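Local structure of uncharacterized protein Dfer_1899 (Dyadobacter fermentans, 5HX0) at residues 75-80 against 111-116; 96-101 against 137-142; 90-95 against 163-168; 186-191 against 220-225. The protein is of unknown function but folds as a six-bladed beta-propeller of the sialidase-like BNR-repeat family, so it may act on carbohydrates. All coordinates share one frame; numbering follows the deposited sequence.

Contact 1. Residues 75-80 against 111-116; sequences FRRAPD and PEPELI
P113 presents its CG corner to the ends of two side chains of segment 75-80, F75 and R77. Its CG meets the phenyl of F75 at the rim, close to the ring plane, 4.0 Å from CZ. The same CG of P113 lies 3.8 Å from R77 NH2, while P113 CB sits over one face of the guanidinium, so the arginine covers the proline with a flat side. The extended start of the R77 chain, with CG anti to the backbone N (chi1 -168°), carries it across the gap; bent at chi3 (74°), the chain runs roughly perpendicular to the P113 side chain.

Beside this packing, two waters link R77 to E112. One water, in the plane of the guanidinium at its edge, accepts from R77 NH2 at 2.8 Å and donates to E112 OE2. A second donates to E112 OE2 at 2.7 Å and to P113 O at 3.0 Å, and takes only a weak bond from R77 NH1. The two opposite charges are thus linked through solvent, with R77 NH2 and E112 OE2 still 4.7 Å apart. R77 NH2 also bonds directly to Y51 OH, its main polar partner, and the guanidinium makes a cation-pi contact with F56.

Strand 97-103 runs between strands 71-79 and 114-117 in one antiparallel blade, and V99 from it touches F75, R77 and P113. The contact therefore reaches across strand 97-103 near the dimer interface, where R77 packs on P120 of the second subunit.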
# COMPACT_ATOMS: atom_id res chain seq x y z
N PHE A 75 10.83 3.63 -7.68
CA PHE A 75 11.29 4.52 -6.62
C PHE A 75 10.39 4.38 -5.41
O PHE A 75 9.31 3.77 -5.45
CB PHE A 75 11.38 5.99 -7.09
CG PHE A 75 10.07 6.59 -7.55
CD1 PHE A 75 9.58 6.32 -8.83
CD2 PHE A 75 9.35 7.45 -6.74
CE1 PHE A 75 8.40 6.87 -9.29
CE2 PHE A 75 8.15 8.01 -7.19
CZ PHE A 75 7.68 7.73 -8.46
N ARG A 76 10.88 4.92 -4.30
CA ARG A 76 10.12 4.99 -3.05
C ARG A 76 9.28 6.26 -3.07
O ARG A 76 9.82 7.35 -3.28
CB ARG A 76 11.07 5.03 -1.85
CG ARG A 76 10.36 5.18 -0.47
CD ARG A 76 11.41 5.43 0.63
NE ARG A 76 10.84 5.47 1.99
CZ ARG A 76 10.37 6.56 2.58
NH1 ARG A 76 10.36 7.74 1.94
NH2 ARG A 76 9.90 6.49 3.83
N ARG A 77 7.98 6.12 -2.82
CA ARG A 77 7.10 7.27 -2.68
C ARG A 77 6.42 7.24 -1.32
O ARG A 77 5.88 6.21 -0.91
CB ARG A 77 6.05 7.33 -3.80
CG ARG A 77 5.33 8.68 -3.80
CD ARG A 77 4.42 8.85 -5.02
NE ARG A 77 3.21 8.03 -4.88
CZ ARG A 77 2.11 8.20 -5.60
NH1 ARG A 77 1.05 7.39 -5.40
NH2 ARG A 77 2.05 9.17 -6.50
N ALA A 78 6.47 8.37 -0.63
CA ALA A 78 5.88 8.53 0.69
C ALA A 78 5.31 9.94 0.78
O ALA A 78 5.71 10.82 0.01
CB ALA A 78 6.92 8.30 1.80
N PRO A 79 4.38 10.19 1.70
CA PRO A 79 3.90 11.56 1.88
C PRO A 79 5.05 12.49 2.19
O PRO A 79 5.96 12.15 2.94
CB PRO A 79 2.94 11.45 3.07
CG PRO A 79 2.46 10.03 3.05
CD PRO A 79 3.65 9.22 2.56
N ASP A 80 5.04 13.67 1.55
CA ASP A 80 5.77 14.80 2.10
C ASP A 80 5.02 15.24 3.35
O ASP A 80 3.85 15.63 3.25
CB ASP A 80 5.87 15.95 1.10
CG ASP A 80 6.80 17.07 1.60
OD1 ASP A 80 6.62 17.56 2.75
OD2 ASP A 80 7.74 17.43 0.86
N PRO A 111 2.75 9.97 -16.16
CA PRO A 111 2.54 10.91 -15.06
C PRO A 111 2.09 10.27 -13.75
O PRO A 111 2.37 10.83 -12.69
CB PRO A 111 1.45 11.86 -15.60
CG PRO A 111 0.71 11.04 -16.62
CD PRO A 111 1.77 10.16 -17.26
N GLU A 112 1.37 9.14 -13.80
CA GLU A 112 0.81 8.54 -12.59
C GLU A 112 1.57 7.26 -12.23
O GLU A 112 1.52 6.29 -13.00
CB GLU A 112 -0.68 8.21 -12.80
CG GLU A 112 -1.39 7.78 -11.54
CD GLU A 112 -1.54 8.93 -10.55
OE1 GLU A 112 -1.52 10.12 -10.99
OE2 GLU A 112 -1.68 8.65 -9.34
N PRO A 113 2.29 7.22 -11.11
CA PRO A 113 3.07 6.02 -10.78
C PRO A 113 2.19 4.80 -10.57
O PRO A 113 1.11 4.89 -9.99
CB PRO A 113 3.79 6.41 -9.49
CG PRO A 113 3.87 7.94 -9.56
CD PRO A 113 2.57 8.33 -10.18
N GLU A 114 2.66 3.66 -11.06
CA GLU A 114 2.00 2.39 -10.76
C GLU A 114 2.61 1.76 -9.51
O GLU A 114 3.80 1.93 -9.24
CB GLU A 114 2.14 1.40 -11.92
CG GLU A 114 1.40 1.81 -13.16
CD GLU A 114 1.60 0.81 -14.26
OE1 GLU A 114 2.67 0.84 -14.92
OE2 GLU A 114 0.71 -0.03 -14.43
N LEU A 115 1.81 1.00 -8.78
CA LEU A 115 2.29 0.37 -7.57
C LEU A 115 3.04 -0.92 -7.91
O LEU A 115 2.52 -1.78 -8.62
CB LEU A 115 1.14 0.06 -6.62
CG LEU A 115 1.63 -0.56 -5.31
CD1 LEU A 115 2.19 0.49 -4.39
CD2 LEU A 115 0.53 -1.27 -4.63
N ILE A 116 4.27 -1.02 -7.43
CA ILE A 116 4.98 -2.29 -7.41
C ILE A 116 4.66 -3.07 -6.14
O ILE A 116 4.32 -4.25 -6.18
CB ILE A 116 6.51 -2.09 -7.55
CG1 ILE A 116 6.86 -1.54 -8.94
CG2 ILE A 116 7.24 -3.42 -7.30
CD1 ILE A 116 8.35 -1.07 -9.05
O HOH W 1 -0.36 10.06 -7.72
O HOH W 2 -0.43 6.61 -8.12

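Contact 2. Residues 96-101 against 137-142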
# COMPACT_ATOMS: atom_id res chain seq x y z
N SER A 96 5.19 4.43 2.99
CA SER A 96 6.11 4.50 1.86
C SER A 96 5.96 3.22 1.04
O SER A 96 6.07 2.10 1.57
CB SER A 96 7.56 4.72 2.32
OG SER A 96 8.08 3.60 3.05
N TYR A 97 5.65 3.39 -0.24
CA TYR A 97 5.41 2.29 -1.16
C TYR A 97 6.46 2.26 -2.26
O TYR A 97 7.12 3.26 -2.55
CB TYR A 97 4.02 2.40 -1.81
CG TYR A 97 2.86 2.50 -0.83
CD1 TYR A 97 2.93 1.90 0.42
CD2 TYR A 97 1.71 3.20 -1.17
CE1 TYR A 97 1.85 1.98 1.32
CE2 TYR A 97 0.63 3.30 -0.28
CZ TYR A 97 0.69 2.69 0.95
OH TYR A 97 -0.40 2.80 1.82
N LEU A 98 6.59 1.11 -2.89
CA LEU A 98 7.44 0.96 -4.06
C LEU A 98 6.58 1.20 -5.30
O LEU A 98 5.60 0.47 -5.52
CB LEU A 98 8.08 -0.43 -4.09
CG LEU A 98 8.81 -0.90 -2.81
CD1 LEU A 98 9.54 -2.24 -3.07
CD2 LEU A 98 9.79 0.14 -2.25
N VAL A 99 6.92 2.22 -6.09
CA VAL A 99 6.13 2.58 -7.27
C VAL A 99 7.05 2.73 -8.47
O VAL A 99 8.28 2.74 -8.35
CB VAL A 99 5.32 3.88 -7.04
CG1 VAL A 99 4.38 3.73 -5.83
CG2 VAL A 99 6.23 5.05 -6.84
N SER A 100 6.45 2.88 -9.65
CA SER A 100 7.23 3.04 -10.88
C SER A 100 6.59 4.04 -11.83
O SER A 100 5.37 4.24 -11.82
CB SER A 100 7.39 1.70 -11.63
OG SER A 100 6.12 1.26 -12.08
N VAL A 101 7.44 4.64 -12.67
CA VAL A 101 6.99 5.35 -13.87
C VAL A 101 7.77 4.76 -15.03
O VAL A 101 8.78 4.07 -14.84
CB VAL A 101 7.18 6.89 -13.79
CG1 VAL A 101 6.19 7.51 -12.75
CG2 VAL A 101 8.62 7.25 -13.44
N ILE A 137 12.65 -10.01 -13.66
CA ILE A 137 13.00 -8.80 -12.92
C ILE A 137 12.91 -9.09 -11.43
O ILE A 137 11.90 -9.61 -10.96
CB ILE A 137 12.09 -7.61 -13.29
CG1 ILE A 137 12.18 -7.30 -14.79
CG2 ILE A 137 12.48 -6.35 -12.45
CD1 ILE A 137 11.04 -6.39 -15.28
N LEU A 138 13.98 -8.76 -10.71
CA LEU A 138 14.01 -8.79 -9.26
C LEU A 138 13.91 -7.37 -8.75
O LEU A 138 14.52 -6.46 -9.32
CB LEU A 138 15.30 -9.41 -8.74
CG LEU A 138 15.69 -10.81 -9.23
CD1 LEU A 138 17.03 -11.22 -8.64
CD2 LEU A 138 14.62 -11.78 -8.81
N CYS A 139 13.16 -7.17 -7.66
CA CYS A 139 13.06 -5.85 -7.02
C CYS A 139 13.34 -6.03 -5.53
O CYS A 139 12.46 -6.45 -4.77
CB CYS A 139 11.68 -5.22 -7.26
SG CYS A 139 11.53 -3.57 -6.53
N ALA A 140 14.56 -5.71 -5.12
CA ALA A 140 14.94 -5.83 -3.72
C ALA A 140 14.47 -4.60 -2.94
O ALA A 140 14.41 -3.48 -3.47
CB ALA A 140 16.46 -5.97 -3.58
N SER A 141 14.11 -4.82 -1.68
CA SER A 141 13.68 -3.71 -0.83
C SER A 141 14.02 -4.07 0.61
O SER A 141 14.64 -5.10 0.89
CB SER A 141 12.19 -3.43 -1.04
OG SER A 141 11.75 -2.33 -0.26
N TYR A 142 13.58 -3.21 1.54
CA TYR A 142 13.65 -3.48 2.97
C TYR A 142 12.66 -2.55 3.65
O TYR A 142 12.15 -1.62 3.03
CB TYR A 142 15.06 -3.33 3.54
CG TYR A 142 15.79 -2.02 3.21
CD1 TYR A 142 15.72 -0.94 4.08
CD2 TYR A 142 16.59 -1.91 2.07
CE1 TYR A 142 16.41 0.23 3.83
CE2 TYR A 142 17.29 -0.71 1.80
CZ TYR A 142 17.17 0.35 2.70
OH TYR A 142 17.83 1.54 2.48
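L98 reaches S141 and C139 with its branched end, and packing carries the whole of this contact. The CD1 methyl does most of the touching: it lies 3.5 Å from S141 CB and 4.2 Å from C139 SG, so one methyl rests against two residues that point toward it from the same side of strand 137-145. The CD2 methyl comes to 3.7 Å from S141 OG, and both methyls of the leucine lie against the same side of the hydroxyl. L98 CG stands anti to the carbonyl carbon (chi1 -51°), an orientation that sends the isobutyl group across to the facing strand.

The polar component is a matter of what the leucine covers. S141 OG points much as the thiol of C139 does, two residues earlier, but is a polar atom pressed against methyls in a buried place; its hydrogen bond to Q125 O, on the adjoining strand 123-131, satisfies it there. A similar bond joins the two sheets at the start of segment 96-101, where S96 OG pairs with S124 O.

L98 also leans on S124 and Y117, and C139 on P127 and L129, so strands 114-117 and 123-131 also pack against the contact. Strand 97-103 lies between 71-79 and 114-117 in the blade that 56-65 completes, whereas 137-145 pairs with 123-131 and 165-175 in the next blade; the leucine is therefore part of the hydrophobic seam between two neighbouring propeller blades.

Contact 3. Residues 90-95 against 163-168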
# COMPACT_ATOMS: atom_id res chain seq x y z
N ASN A 90 11.41 12.72 6.98
CA ASN A 90 12.61 11.88 7.07
C ASN A 90 12.43 10.65 6.17
O ASN A 90 11.59 10.65 5.27
CB ASN A 90 12.91 11.55 8.53
CG ASN A 90 11.77 10.79 9.22
OD1 ASN A 90 10.94 10.16 8.56
ND2 ASN A 90 11.73 10.86 10.55
N HIS A 91 13.24 9.63 6.38
CA HIS A 91 13.23 8.49 5.48
C HIS A 91 12.46 7.29 6.06
O HIS A 91 12.63 6.16 5.57
CB HIS A 91 14.66 8.10 5.10
CG HIS A 91 15.36 9.14 4.26
ND1 HIS A 91 16.74 9.17 4.11
CD2 HIS A 91 14.88 10.17 3.52
CE1 HIS A 91 17.07 10.18 3.32
NE2 HIS A 91 15.96 10.80 2.94
N VAL A 92 11.61 7.49 7.06
CA VAL A 92 10.71 6.42 7.50
C VAL A 92 9.28 6.94 7.46
O VAL A 92 9.00 8.09 7.81
CB VAL A 92 11.05 5.86 8.90
CG1 VAL A 92 12.44 5.22 8.91
CG2 VAL A 92 10.88 6.90 10.00
N ASP A 93 8.38 6.08 7.02
CA ASP A 93 6.96 6.40 6.96
C ASP A 93 6.21 5.09 6.74
O ASP A 93 6.56 4.35 5.82
CB ASP A 93 6.67 7.39 5.81
CG ASP A 93 5.26 7.99 5.89
OD1 ASP A 93 4.27 7.22 5.92
OD2 ASP A 93 5.14 9.24 5.93
N PRO A 94 5.19 4.75 7.55
CA PRO A 94 4.49 3.46 7.32
C PRO A 94 3.90 3.35 5.93
O PRO A 94 3.77 2.24 5.40
CB PRO A 94 3.39 3.45 8.40
CG PRO A 94 3.15 4.94 8.72
CD PRO A 94 4.54 5.54 8.62
N ASN A 95 3.57 4.48 5.29
CA ASN A 95 2.93 4.44 3.98
C ASN A 95 3.89 4.70 2.82
O ASN A 95 3.45 5.12 1.76
CB ASN A 95 1.77 5.42 3.95
CG ASN A 95 0.66 5.02 4.90
OD1 ASN A 95 0.51 5.60 5.98
ND2 ASN A 95 -0.07 3.97 4.54
N GLY A 163 14.06 6.94 13.84
CA GLY A 163 12.88 7.75 13.56
C GLY A 163 11.62 7.20 14.19
O GLY A 163 10.51 7.44 13.68
N GLY A 164 11.75 6.46 15.28
CA GLY A 164 10.61 5.85 15.93
C GLY A 164 10.13 4.57 15.29
O GLY A 164 9.14 4.01 15.75
N ALA A 165 10.83 4.07 14.27
CA ALA A 165 10.46 2.86 13.56
C ALA A 165 11.46 1.75 13.86
O ALA A 165 12.63 2.01 14.17
CB ALA A 165 10.40 3.12 12.05
N VAL A 166 11.00 0.50 13.76
CA VAL A 166 11.82 -0.67 14.05
C VAL A 166 12.10 -1.40 12.74
O VAL A 166 11.18 -1.73 11.99
CB VAL A 166 11.15 -1.60 15.07
CG1 VAL A 166 12.04 -2.81 15.36
CG2 VAL A 166 10.84 -0.83 16.34
N PHE A 167 13.38 -1.65 12.48
CA PHE A 167 13.84 -2.16 11.19
C PHE A 167 13.28 -3.56 10.91
O PHE A 167 13.22 -4.42 11.80
CB PHE A 167 15.37 -2.18 11.20
CG PHE A 167 16.00 -2.34 9.85
CD1 PHE A 167 15.45 -1.75 8.74
CD2 PHE A 167 17.19 -3.05 9.71
CE1 PHE A 167 16.05 -1.90 7.48
CE2 PHE A 167 17.79 -3.21 8.47
CZ PHE A 167 17.22 -2.63 7.36
N LEU A 168 12.86 -3.80 9.66
CA LEU A 168 12.41 -5.14 9.28
C LEU A 168 13.40 -5.90 8.41
O LEU A 168 13.20 -7.10 8.17
CB LEU A 168 11.07 -5.08 8.52
CG LEU A 168 9.85 -4.58 9.27
CD1 LEU A 168 8.70 -4.30 8.27
CD2 LEU A 168 9.44 -5.61 10.32
O HOH W 3 10.09 9.60 12.40
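V92 turns its CG2 methyl toward G163 by a first torsion of -62°, which sets CG1 beside its own backbone N and CG2 between that nitrogen and the carbonyl carbon. CG2 then rests 3.7 Å from G163 O, and V92 CB faces A165 CB at 4.2 Å. G163, at a positive phi and without a side chain, allows the valine to close in on its backbone.

N90 links the loop to the same glycine through water. Its OD1 accepts from the backbone N of V92, with V92 N to N90 OD1 at 3.1 Å and an N-H...O angle of 164°, the donor lying 52° out of the carbonyl plane. With OD1 so engaged, the side-chain amide presents ND2 to a water 2.8 Å away, and this water in turn donates to G163 O, bridging the two segments. Three residues on, D93 OD1 accepts from N95 N at 2.9 Å through its anti lone pair, while its OD2 forms a salt bridge with R81. The second subunit adds to the loop's hold, since its R148 NH1 bonds to V92 O.

W144 lies against both V92 and A165, backing the apolar part of the contact. The loop thus contains two Asx turns in close succession, at N90 and D93, which shape the connection between strands 71-79 and 97-103 of one propeller blade where it meets the beginning of strand 165-175 in the next.

Contact 4. Residues 186-191 against 220-225; sequences LYPPHI and ILWVVA
P188 meets the benzo end of W222 at its edge. The proline CG lies in the plane of the indole, 3.7 Å from both CH2 and CZ3 of W222, and the two side chains are obliquely inclined. W222 reaches this far because its CG is anti to the backbone N (chi1 -171°), which extends the indole away from strand 220-229 toward the loop.

A second, aliphatic pair lies further along: I191 CD1 approaches V224 CG2 at 3.9 Å, the two side chains lying alongside one another and running antiparallel. V224 also joins the pairs together, for its other methyl, CG1, sits 3.5 Å above the W222 ring plane, over the centre. The indole is therefore touched at the rim by the loop and on a face by its own strand. V172 of strand 165-175 contacts both P188 and W222, and L240 of strand 234-242 contacts I191 and V224.

All four touching residues are buried and apolar, and they join by van der Waals and hydrophobic contact; the loop leaving strand 183-186 is thus held to the next blade without directional bonds between the two segments.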
# COMPACT_ATOMS: atom_id res chain seq x y z
N LEU A 186 9.87 -12.63 -1.25
CA LEU A 186 10.84 -13.63 -0.83
C LEU A 186 11.77 -12.97 0.17
O LEU A 186 12.24 -11.86 -0.08
CB LEU A 186 11.64 -14.13 -2.03
CG LEU A 186 10.81 -14.74 -3.15
CD1 LEU A 186 11.68 -15.17 -4.31
CD2 LEU A 186 10.02 -15.91 -2.57
N TYR A 187 12.05 -13.65 1.28
CA TYR A 187 12.91 -13.06 2.29
C TYR A 187 14.34 -13.55 2.13
O TYR A 187 14.56 -14.78 2.11
CB TYR A 187 12.37 -13.37 3.68
CG TYR A 187 11.05 -12.69 3.89
CD1 TYR A 187 10.99 -11.35 4.28
CD2 TYR A 187 9.85 -13.35 3.65
CE1 TYR A 187 9.80 -10.71 4.44
CE2 TYR A 187 8.64 -12.71 3.83
CZ TYR A 187 8.62 -11.38 4.22
OH TYR A 187 7.43 -10.72 4.39
N PRO A 188 15.32 -12.67 1.99
CA PRO A 188 16.71 -13.11 1.96
C PRO A 188 17.06 -13.83 3.24
O PRO A 188 16.39 -13.64 4.27
CB PRO A 188 17.50 -11.80 1.82
CG PRO A 188 16.55 -10.87 1.12
CD PRO A 188 15.18 -11.22 1.69
N PRO A 189 18.10 -14.65 3.24
CA PRO A 189 18.52 -15.29 4.49
C PRO A 189 19.01 -14.24 5.47
O PRO A 189 19.49 -13.17 5.10
CB PRO A 189 19.66 -16.22 4.05
CG PRO A 189 20.21 -15.57 2.80
CD PRO A 189 19.01 -14.98 2.11
N HIS A 190 18.86 -14.56 6.75
CA HIS A 190 19.66 -13.88 7.75
C HIS A 190 21.10 -14.39 7.66
O HIS A 190 21.31 -15.60 7.56
CB HIS A 190 19.10 -14.13 9.15
CG HIS A 190 20.04 -13.75 10.24
ND1 HIS A 190 20.87 -14.66 10.86
CD2 HIS A 190 20.33 -12.54 10.79
CE1 HIS A 190 21.61 -14.04 11.76
NE2 HIS A 190 21.30 -12.75 11.74
N ILE A 191 22.07 -13.50 7.66
CA ILE A 191 23.47 -13.93 7.57
C ILE A 191 24.13 -13.77 8.93
O ILE A 191 23.78 -12.88 9.72
CB ILE A 191 24.25 -13.18 6.47
CG1 ILE A 191 24.17 -11.67 6.65
CG2 ILE A 191 23.71 -13.59 5.08
CD1 ILE A 191 25.24 -10.90 5.87
N ILE A 220 23.73 -14.89 -9.75
CA ILE A 220 23.43 -13.50 -9.37
C ILE A 220 24.25 -13.13 -8.14
O ILE A 220 24.19 -13.82 -7.12
CB ILE A 220 21.94 -13.28 -9.08
CG1 ILE A 220 21.09 -13.78 -10.25
CG2 ILE A 220 21.69 -11.76 -8.84
CD1 ILE A 220 19.64 -13.65 -9.98
N LEU A 221 24.98 -12.02 -8.24
CA LEU A 221 25.82 -11.49 -7.17
C LEU A 221 25.07 -10.37 -6.46
O LEU A 221 24.45 -9.53 -7.10
CB LEU A 221 27.12 -10.93 -7.76
CG LEU A 221 27.85 -11.90 -8.67
CD1 LEU A 221 29.00 -11.18 -9.36
CD2 LEU A 221 28.36 -13.05 -7.83
N TRP A 222 25.15 -10.35 -5.13
CA TRP A 222 24.46 -9.32 -4.35
C TRP A 222 25.32 -9.02 -3.13
O TRP A 222 25.54 -9.90 -2.30
CB TRP A 222 23.08 -9.81 -3.92
CG TRP A 222 22.21 -8.75 -3.30
CD1 TRP A 222 22.38 -7.40 -3.35
CD2 TRP A 222 21.03 -8.99 -2.51
NE1 TRP A 222 21.37 -6.77 -2.64
CE2 TRP A 222 20.53 -7.73 -2.13
CE3 TRP A 222 20.35 -10.15 -2.11
CZ2 TRP A 222 19.37 -7.59 -1.36
CZ3 TRP A 222 19.21 -10.02 -1.35
CH2 TRP A 222 18.73 -8.75 -0.98
N VAL A 223 25.81 -7.79 -3.02
CA VAL A 223 26.57 -7.40 -1.83
C VAL A 223 25.62 -6.73 -0.84
O VAL A 223 25.07 -5.65 -1.12
CB VAL A 223 27.75 -6.49 -2.18
CG1 VAL A 223 28.45 -6.00 -0.89
CG2 VAL A 223 28.73 -7.25 -3.08
N VAL A 224 25.44 -7.35 0.32
CA VAL A 224 24.46 -6.91 1.31
C VAL A 224 25.18 -6.30 2.51
O VAL A 224 26.39 -6.45 2.69
CB VAL A 224 23.53 -8.05 1.79
CG1 VAL A 224 22.68 -8.60 0.64
CG2 VAL A 224 24.36 -9.17 2.47
N ALA A 225 24.42 -5.59 3.32
CA ALA A 225 24.93 -4.94 4.51
C ALA A 225 24.49 -5.73 5.73
O ALA A 225 23.44 -6.38 5.72
CB ALA A 225 24.41 -3.50 4.62

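In the fold
Following the chain, segment 75-80 opens contact 1, then 90-95 and 96-101 open contacts 3 and 2 in turn. Contact 1 closes at 111-116, inside the spans of both, and so crosses them; contact 2 closes at 137-142 and lies nested in the larger loop that contact 3 completes at 163-168. Contact 4 follows in series, from 186-191 to 220-225. Contact 1 stays within one blade, contacts 2 and 3 tie that blade to the following one, and contact 4 ties the loop leaving the latter to the blade built on strand 220-229. L138 packs on I220, and A140 on W222, linking contacts 2 and 4, while Y142 meets F167 between contacts 2 and 3.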